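PDB 4CHM: IMC sub-compartment protein ISP1 from Toxoplasma gondii, which adopts a pleckstrin homology fold and belongs to the inner membrane complex sub-compartment proteins, a family critical for parasite replication, in which it probably takes part. Local coordinates for residues 8-20 with 110-122. Numbering follows the deposited sequence.
With SO4 (sulfate ion), chain E.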
loop_
_atom_site.group_PDB
_atom_site.type_symbol
_atom_site.label_atom_id
_atom_site.label_comp_id
_atom_site.label_asym_id
_atom_site.label_seq_id
_atom_site.Cartn_x
_atom_site.Cartn_y
_atom_site.Cartn_z
ATOM N N VAL A 8 14.152 -8.429 2.343
ATOM C CA VAL A 8 13.730 -8.390 0.953
ATOM C C VAL A 8 14.870 -8.033 -0.037
ATOM O O VAL A 8 15.688 -7.157 0.217
ATOM C CB VAL A 8 12.497 -7.489 0.761
ATOM C CG1 VAL A 8 11.334 -8.029 1.583
ATOM C CG2 VAL A 8 12.815 -6.064 1.177
ATOM N N THR A 9 14.883 -8.713 -1.173
ATOM C CA THR A 9 15.895 -8.489 -2.198
ATOM C C THR A 9 15.306 -7.702 -3.371
ATOM O O THR A 9 14.079 -7.455 -3.435
ATOM C CB THR A 9 16.352 -9.824 -2.759
ATOM O OG1 THR A 9 15.216 -10.499 -3.262
ATOM C CG2 THR A 9 16.974 -10.696 -1.649
ATOM N N ALA A 10 16.162 -7.389 -4.344
ATOM C CA ALA A 10 15.709 -6.692 -5.552
ATOM C C ALA A 10 14.714 -7.559 -6.350
ATOM O O ALA A 10 13.711 -7.067 -6.884
ATOM C CB ALA A 10 16.906 -6.282 -6.412
ATOM N N ALA A 11 14.964 -8.854 -6.364
ATOM C CA ALA A 11 14.078 -9.814 -6.999
ATOM C C ALA A 11 12.673 -9.820 -6.363
ATOM O O ALA A 11 11.646 -9.937 -7.075
ATOM C CB ALA A 11 14.688 -11.194 -6.896
ATOM N N ASP A 12 12.641 -9.826 -5.031
ATOM C CA ASP A 12 11.376 -9.692 -4.272
ATOM C C ASP A 12 10.624 -8.469 -4.732
ATOM O O ASP A 12 9.432 -8.535 -5.009
ATOM C CB ASP A 12 11.666 -9.531 -2.775
ATOM C CG ASP A 12 12.169 -10.798 -2.148
ATOM O OD1 ASP A 12 11.906 -11.865 -2.716
ATOM O OD2 ASP A 12 12.836 -10.719 -1.101
ATOM N N ILE A 13 11.311 -7.337 -4.735
ATOM C CA ILE A 13 10.696 -6.061 -5.112
ATOM C C ILE A 13 10.242 -6.062 -6.583
ATOM O O ILE A 13 9.168 -5.557 -6.924
ATOM C CB ILE A 13 11.645 -4.882 -4.845
ATOM C CG1 ILE A 13 11.843 -4.702 -3.339
ATOM C CG2 ILE A 13 11.119 -3.591 -5.490
ATOM C CD1 ILE A 13 13.093 -3.904 -2.980
ATOM N N GLU A 14 11.021 -6.696 -7.442
ATOM C CA GLU A 14 10.635 -6.746 -8.828
ATOM C C GLU A 14 9.431 -7.661 -9.039
ATOM O O GLU A 14 8.623 -7.436 -9.937
ATOM C CB GLU A 14 11.789 -7.167 -9.717
ATOM C CG GLU A 14 11.349 -7.475 -11.138
ATOM C CD GLU A 14 10.772 -6.263 -11.877
ATOM O OE1 GLU A 14 11.063 -5.102 -11.494
ATOM O OE2 GLU A 14 10.060 -6.474 -12.881
ATOM N N ASP A 15 9.330 -8.698 -8.231
ATOM C CA ASP A 15 8.200 -9.579 -8.299
ATOM C C ASP A 15 6.913 -8.853 -7.892
ATOM O O ASP A 15 5.883 -8.980 -8.557
ATOM C CB ASP A 15 8.434 -10.828 -7.439
ATOM C CG ASP A 15 7.284 -11.834 -7.544
ATOM O OD1 ASP A 15 7.251 -12.608 -8.513
ATOM O OD2 ASP A 15 6.376 -11.792 -6.700
ATOM N N LEU A 16 6.973 -8.076 -6.812
ATOM C CA LEU A 16 5.849 -7.258 -6.440
ATOM C C LEU A 16 5.527 -6.258 -7.574
ATOM O O LEU A 16 4.366 -6.008 -7.888
ATOM C CB LEU A 16 6.130 -6.516 -5.142
ATOM C CG LEU A 16 4.958 -5.645 -4.699
ATOM C CD1 LEU A 16 3.729 -6.534 -4.528
ATOM C CD2 LEU A 16 5.292 -4.933 -3.413
ATOM N N HIS A 17 6.566 -5.724 -8.208
ATOM C CA HIS A 17 6.384 -4.761 -9.318
ATOM C C HIS A 17 5.583 -5.386 -10.442
ATOM O O HIS A 17 4.583 -4.820 -10.915
ATOM C CB HIS A 17 7.745 -4.318 -9.824
ATOM C CG HIS A 17 7.711 -3.135 -10.739
ATOM N ND1 HIS A 17 8.605 -2.971 -11.721
ATOM C CD2 HIS A 17 6.913 -1.993 -10.741
ATOM C CE1 HIS A 17 8.380 -1.798 -12.341
ATOM N NE2 HIS A 17 7.354 -1.200 -11.739
ATOM N N ARG A 18 5.962 -6.602 -10.822
ATOM C CA ARG A 18 5.233 -7.321 -11.846
ATOM C C ARG A 18 3.761 -7.532 -11.453
ATOM O O ARG A 18 2.868 -7.311 -12.263
ATOM C CB ARG A 18 5.896 -8.655 -12.152
ATOM C CG ARG A 18 5.184 -9.420 -13.266
ATOM C CD ARG A 18 5.597 -10.882 -13.318
ATOM N NE ARG A 18 4.638 -11.730 -12.609
ATOM C CZ ARG A 18 4.858 -12.268 -11.417
ATOM N NH1 ARG A 18 6.017 -12.063 -10.808
ATOM N NH2 ARG A 18 3.925 -13.022 -10.841
ATOM N N ARG A 19 3.507 -7.916 -10.224
ATOM C CA ARG A 19 2.141 -8.133 -9.802
ATOM C C ARG A 19 1.321 -6.837 -9.735
ATOM O O ARG A 19 0.188 -6.821 -10.103
ATOM C CB ARG A 19 2.078 -8.913 -8.518
ATOM C CG ARG A 19 2.484 -10.360 -8.654
ATOM C CD ARG A 19 2.432 -11.052 -7.327
ATOM N NE ARG A 19 3.596 -10.783 -6.549
ATOM C CZ ARG A 19 3.607 -10.337 -5.311
ATOM N NH1 ARG A 19 2.497 -10.117 -4.694
ATOM N NH2 ARG A 19 4.745 -10.135 -4.703
ATOM N N LEU A 20 1.944 -5.758 -9.313
ATOM C CA LEU A 20 1.296 -4.444 -9.294
ATOM C C LEU A 20 0.894 -3.987 -10.684
ATOM O O LEU A 20 -0.171 -3.378 -10.864
ATOM C CB LEU A 20 2.214 -3.399 -8.645
ATOM C CG LEU A 20 1.659 -2.075 -8.138
ATOM C CD1 LEU A 20 0.396 -2.269 -7.283
ATOM C CD2 LEU A 20 2.718 -1.276 -7.370
ATOM N N LYS A 110 5.795 -9.670 3.909
ATOM C CA LYS A 110 6.793 -9.554 2.852
ATOM C C LYS A 110 6.345 -8.634 1.741
ATOM O O LYS A 110 7.107 -7.795 1.287
ATOM C CB LYS A 110 7.161 -10.916 2.279
ATOM C CG LYS A 110 8.173 -10.851 1.145
ATOM C CD LYS A 110 8.392 -12.240 0.514
ATOM C CE LYS A 110 9.365 -12.173 -0.650
ATOM N NZ LYS A 110 10.203 -13.400 -0.750
ATOM N N ASP A 111 5.113 -8.800 1.305
ATOM C CA ASP A 111 4.522 -7.896 0.355
ATOM C C ASP A 111 4.412 -6.491 0.932
ATOM O O ASP A 111 4.729 -5.550 0.282
ATOM C CB ASP A 111 3.168 -8.409 -0.107
ATOM C CG ASP A 111 3.256 -9.215 -1.385
ATOM O OD1 ASP A 111 4.336 -9.373 -1.916
ATOM O OD2 ASP A 111 2.244 -9.662 -1.873
ATOM N N LYS A 112 4.021 -6.384 2.184
ATOM C CA LYS A 112 3.871 -5.098 2.810
ATOM C C LYS A 112 5.241 -4.410 2.749
ATOM O O LYS A 112 5.338 -3.290 2.345
ATOM C CB LYS A 112 3.442 -5.296 4.267
ATOM C CG LYS A 112 3.187 -4.053 5.103
ATOM C CD LYS A 112 4.459 -3.289 5.406
ATOM C CE LYS A 112 4.608 -2.947 6.867
ATOM N NZ LYS A 112 5.068 -4.044 7.730
ATOM N N THR A 113 6.290 -5.141 3.101
ATOM C CA THR A 113 7.626 -4.592 3.124
ATOM C C THR A 113 8.131 -4.202 1.750
ATOM O O THR A 113 8.620 -3.115 1.580
ATOM C CB THR A 113 8.641 -5.542 3.778
ATOM O OG1 THR A 113 8.222 -5.870 5.085
ATOM C CG2 THR A 113 9.959 -4.896 3.851
ATOM N N CYS A 114 7.942 -5.075 0.772
ATOM C CA CYS A 114 8.322 -4.771 -0.628
ATOM C C CYS A 114 7.628 -3.576 -1.193
ATOM O O CYS A 114 8.205 -2.870 -2.001
ATOM C CB CYS A 114 8.057 -5.958 -1.561
ATOM S SG CYS A 114 9.207 -7.301 -1.338
ATOM N N PHE A 115 6.339 -3.429 -0.881
ATOM C CA PHE A 115 5.582 -2.305 -1.390
ATOM C C PHE A 115 6.199 -0.991 -0.998
ATOM O O PHE A 115 6.203 -0.027 -1.799
ATOM C CB PHE A 115 4.138 -2.323 -0.894
ATOM C CG PHE A 115 3.272 -1.261 -1.540
ATOM C CD1 PHE A 115 2.935 -1.350 -2.896
ATOM C CD2 PHE A 115 2.739 -0.241 -0.800
ATOM C CE1 PHE A 115 2.077 -0.418 -3.493
ATOM C CE2 PHE A 115 1.939 0.751 -1.402
ATOM C CZ PHE A 115 1.600 0.646 -2.747
ATOM N N VAL A 116 6.592 -0.884 0.268
ATOM C CA VAL A 116 7.187 0.372 0.770
ATOM C C VAL A 116 8.443 0.738 -0.027
ATOM O O VAL A 116 8.564 1.858 -0.513
ATOM C CB VAL A 116 7.462 0.323 2.306
ATOM C CG1 VAL A 116 8.293 1.514 2.756
ATOM C CG2 VAL A 116 6.130 0.312 3.071
ATOM N N ASP A 117 9.318 -0.224 -0.244
ATOM C CA ASP A 117 10.503 -0.029 -1.067
ATOM C C ASP A 117 10.209 0.292 -2.516
ATOM O O ASP A 117 10.770 1.198 -3.051
ATOM C CB ASP A 117 11.367 -1.264 -1.027
ATOM C CG ASP A 117 11.888 -1.551 0.337
ATOM O OD1 ASP A 117 12.379 -0.639 0.983
ATOM O OD2 ASP A 117 11.792 -2.676 0.766
ATOM N N LEU A 118 9.297 -0.432 -3.133
ATOM C CA LEU A 118 8.946 -0.193 -4.513
ATOM C C LEU A 118 8.355 1.197 -4.742
ATOM O O LEU A 118 8.653 1.830 -5.715
ATOM C CB LEU A 118 7.965 -1.252 -5.003
ATOM C CG LEU A 118 7.473 -1.103 -6.433
ATOM C CD1 LEU A 118 8.606 -1.217 -7.421
ATOM C CD2 LEU A 118 6.356 -2.062 -6.764
ATOM N N LEU A 119 7.495 1.636 -3.848
ATOM C CA LEU A 119 6.879 2.935 -3.955
ATOM C C LEU A 119 7.911 4.043 -3.842
ATOM O O LEU A 119 7.871 5.017 -4.540
ATOM C CB LEU A 119 5.806 3.089 -2.918
ATOM C CG LEU A 119 4.436 3.430 -3.442
ATOM C CD1 LEU A 119 4.327 4.906 -3.659
ATOM C CD2 LEU A 119 4.066 2.680 -4.691
ATOM N N LYS A 120 8.856 3.847 -2.952
ATOM C CA LYS A 120 9.941 4.753 -2.822
ATOM C C LYS A 120 10.717 4.795 -4.129
ATOM O O LYS A 120 11.057 5.853 -4.569
ATOM C CB LYS A 120 10.830 4.341 -1.653
ATOM C CG LYS A 120 10.391 5.009 -0.365
ATOM C CD LYS A 120 11.109 4.559 0.887
ATOM C CE LYS A 120 10.236 4.898 2.078
ATOM N NZ LYS A 120 10.937 5.251 3.336
ATOM N N LYS A 121 10.963 3.647 -4.731
ATOM C CA LYS A 121 11.702 3.613 -5.965
ATOM C C LYS A 121 10.965 4.345 -7.081
ATOM O O LYS A 121 11.539 5.169 -7.721
ATOM C CB LYS A 121 12.014 2.171 -6.362
ATOM C CG LYS A 121 13.412 1.701 -5.983
ATOM C CD LYS A 121 13.600 0.187 -6.076
ATOM C CE LYS A 121 14.593 -0.206 -7.169
ATOM N NZ LYS A 121 15.607 -1.202 -6.705
ATOM N N LEU A 122 9.676 4.118 -7.243
ATOM C CA LEU A 122 8.911 4.809 -8.275
ATOM C C LEU A 122 8.871 6.314 -8.062
ATOM O O LEU A 122 9.010 7.090 -8.984
ATOM C CB LEU A 122 7.495 4.284 -8.316
ATOM C CG LEU A 122 7.318 2.821 -8.650
ATOM C CD1 LEU A 122 5.895 2.428 -8.396
ATOM C CD2 LEU A 122 7.680 2.583 -10.090
HETATM S S SO4 E . 10.228 6.081 7.172
HETATM O O1 SO4 E . 11.461 5.691 7.902
HETATM O O2 SO4 E . 9.144 6.230 8.128
HETATM O O3 SO4 E . 9.892 5.026 6.180
HETATM O O4 SO4 E . 10.445 7.333 6.456
#
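Leu16 enters the helix of residues 110-122 as a knob, its side chain received by Asp111, Cys114, Phe115 and Leu118. Its CB lies 4.1 Å from Cys114 CB, and CG faces Leu118 CD2. At CG the chain forks: CD1 turns to the carboxylate of Asp111, whereas CD2 presses on the backbone, 3.1 Å from Phe115 N, and makes a tight 3.5 Å contact with Cys114 CB. The bond from CA to CB already points at that helix, and chi1 of -179°, with CG opposite the backbone N, sets the fork over Cys114 and Phe115. Leu118 returns the insertion among Ile13, Leu16, His17 and Leu20; its CD1 lies 3.8 Å from His17 CD2, oblique to the imidazole.

Reciprocal knobs-into-holes packing thus operates at a nearly perpendicular crossing of -85°, the segment axes approaching to 9.0 Å. Helix 109-125 is the C-terminal helix of the pleckstrin homology fold, which follows the last strand of the sheet; helix 10-22 precedes the first strand and packs across helix 109-125. Phe115 continues inward to Leu40, Val91 and Leu93 of the sheet.

Polar pairs border this apolar seam. Arg19 meets Asp111 end-on: NH1 bonds OD2 and NH2 bonds OD1, the latter at 2.9 Å through the syn lone pair, with an N-H...O angle of 165°. On its NE side the same guanidinium grips Asp15 OD2 through NE and NH2, so two carboxylates restrict its rotation. Nearer the start of both helices, Lys110 NZ reaches Asp12 OD1 (3.0 Å) from above the carboxylate plane, while Asp12 OD2 accepts from Thr9 N and Thr9 OG1 accepts from Asp12 N, a capping box that begins helix 10-22.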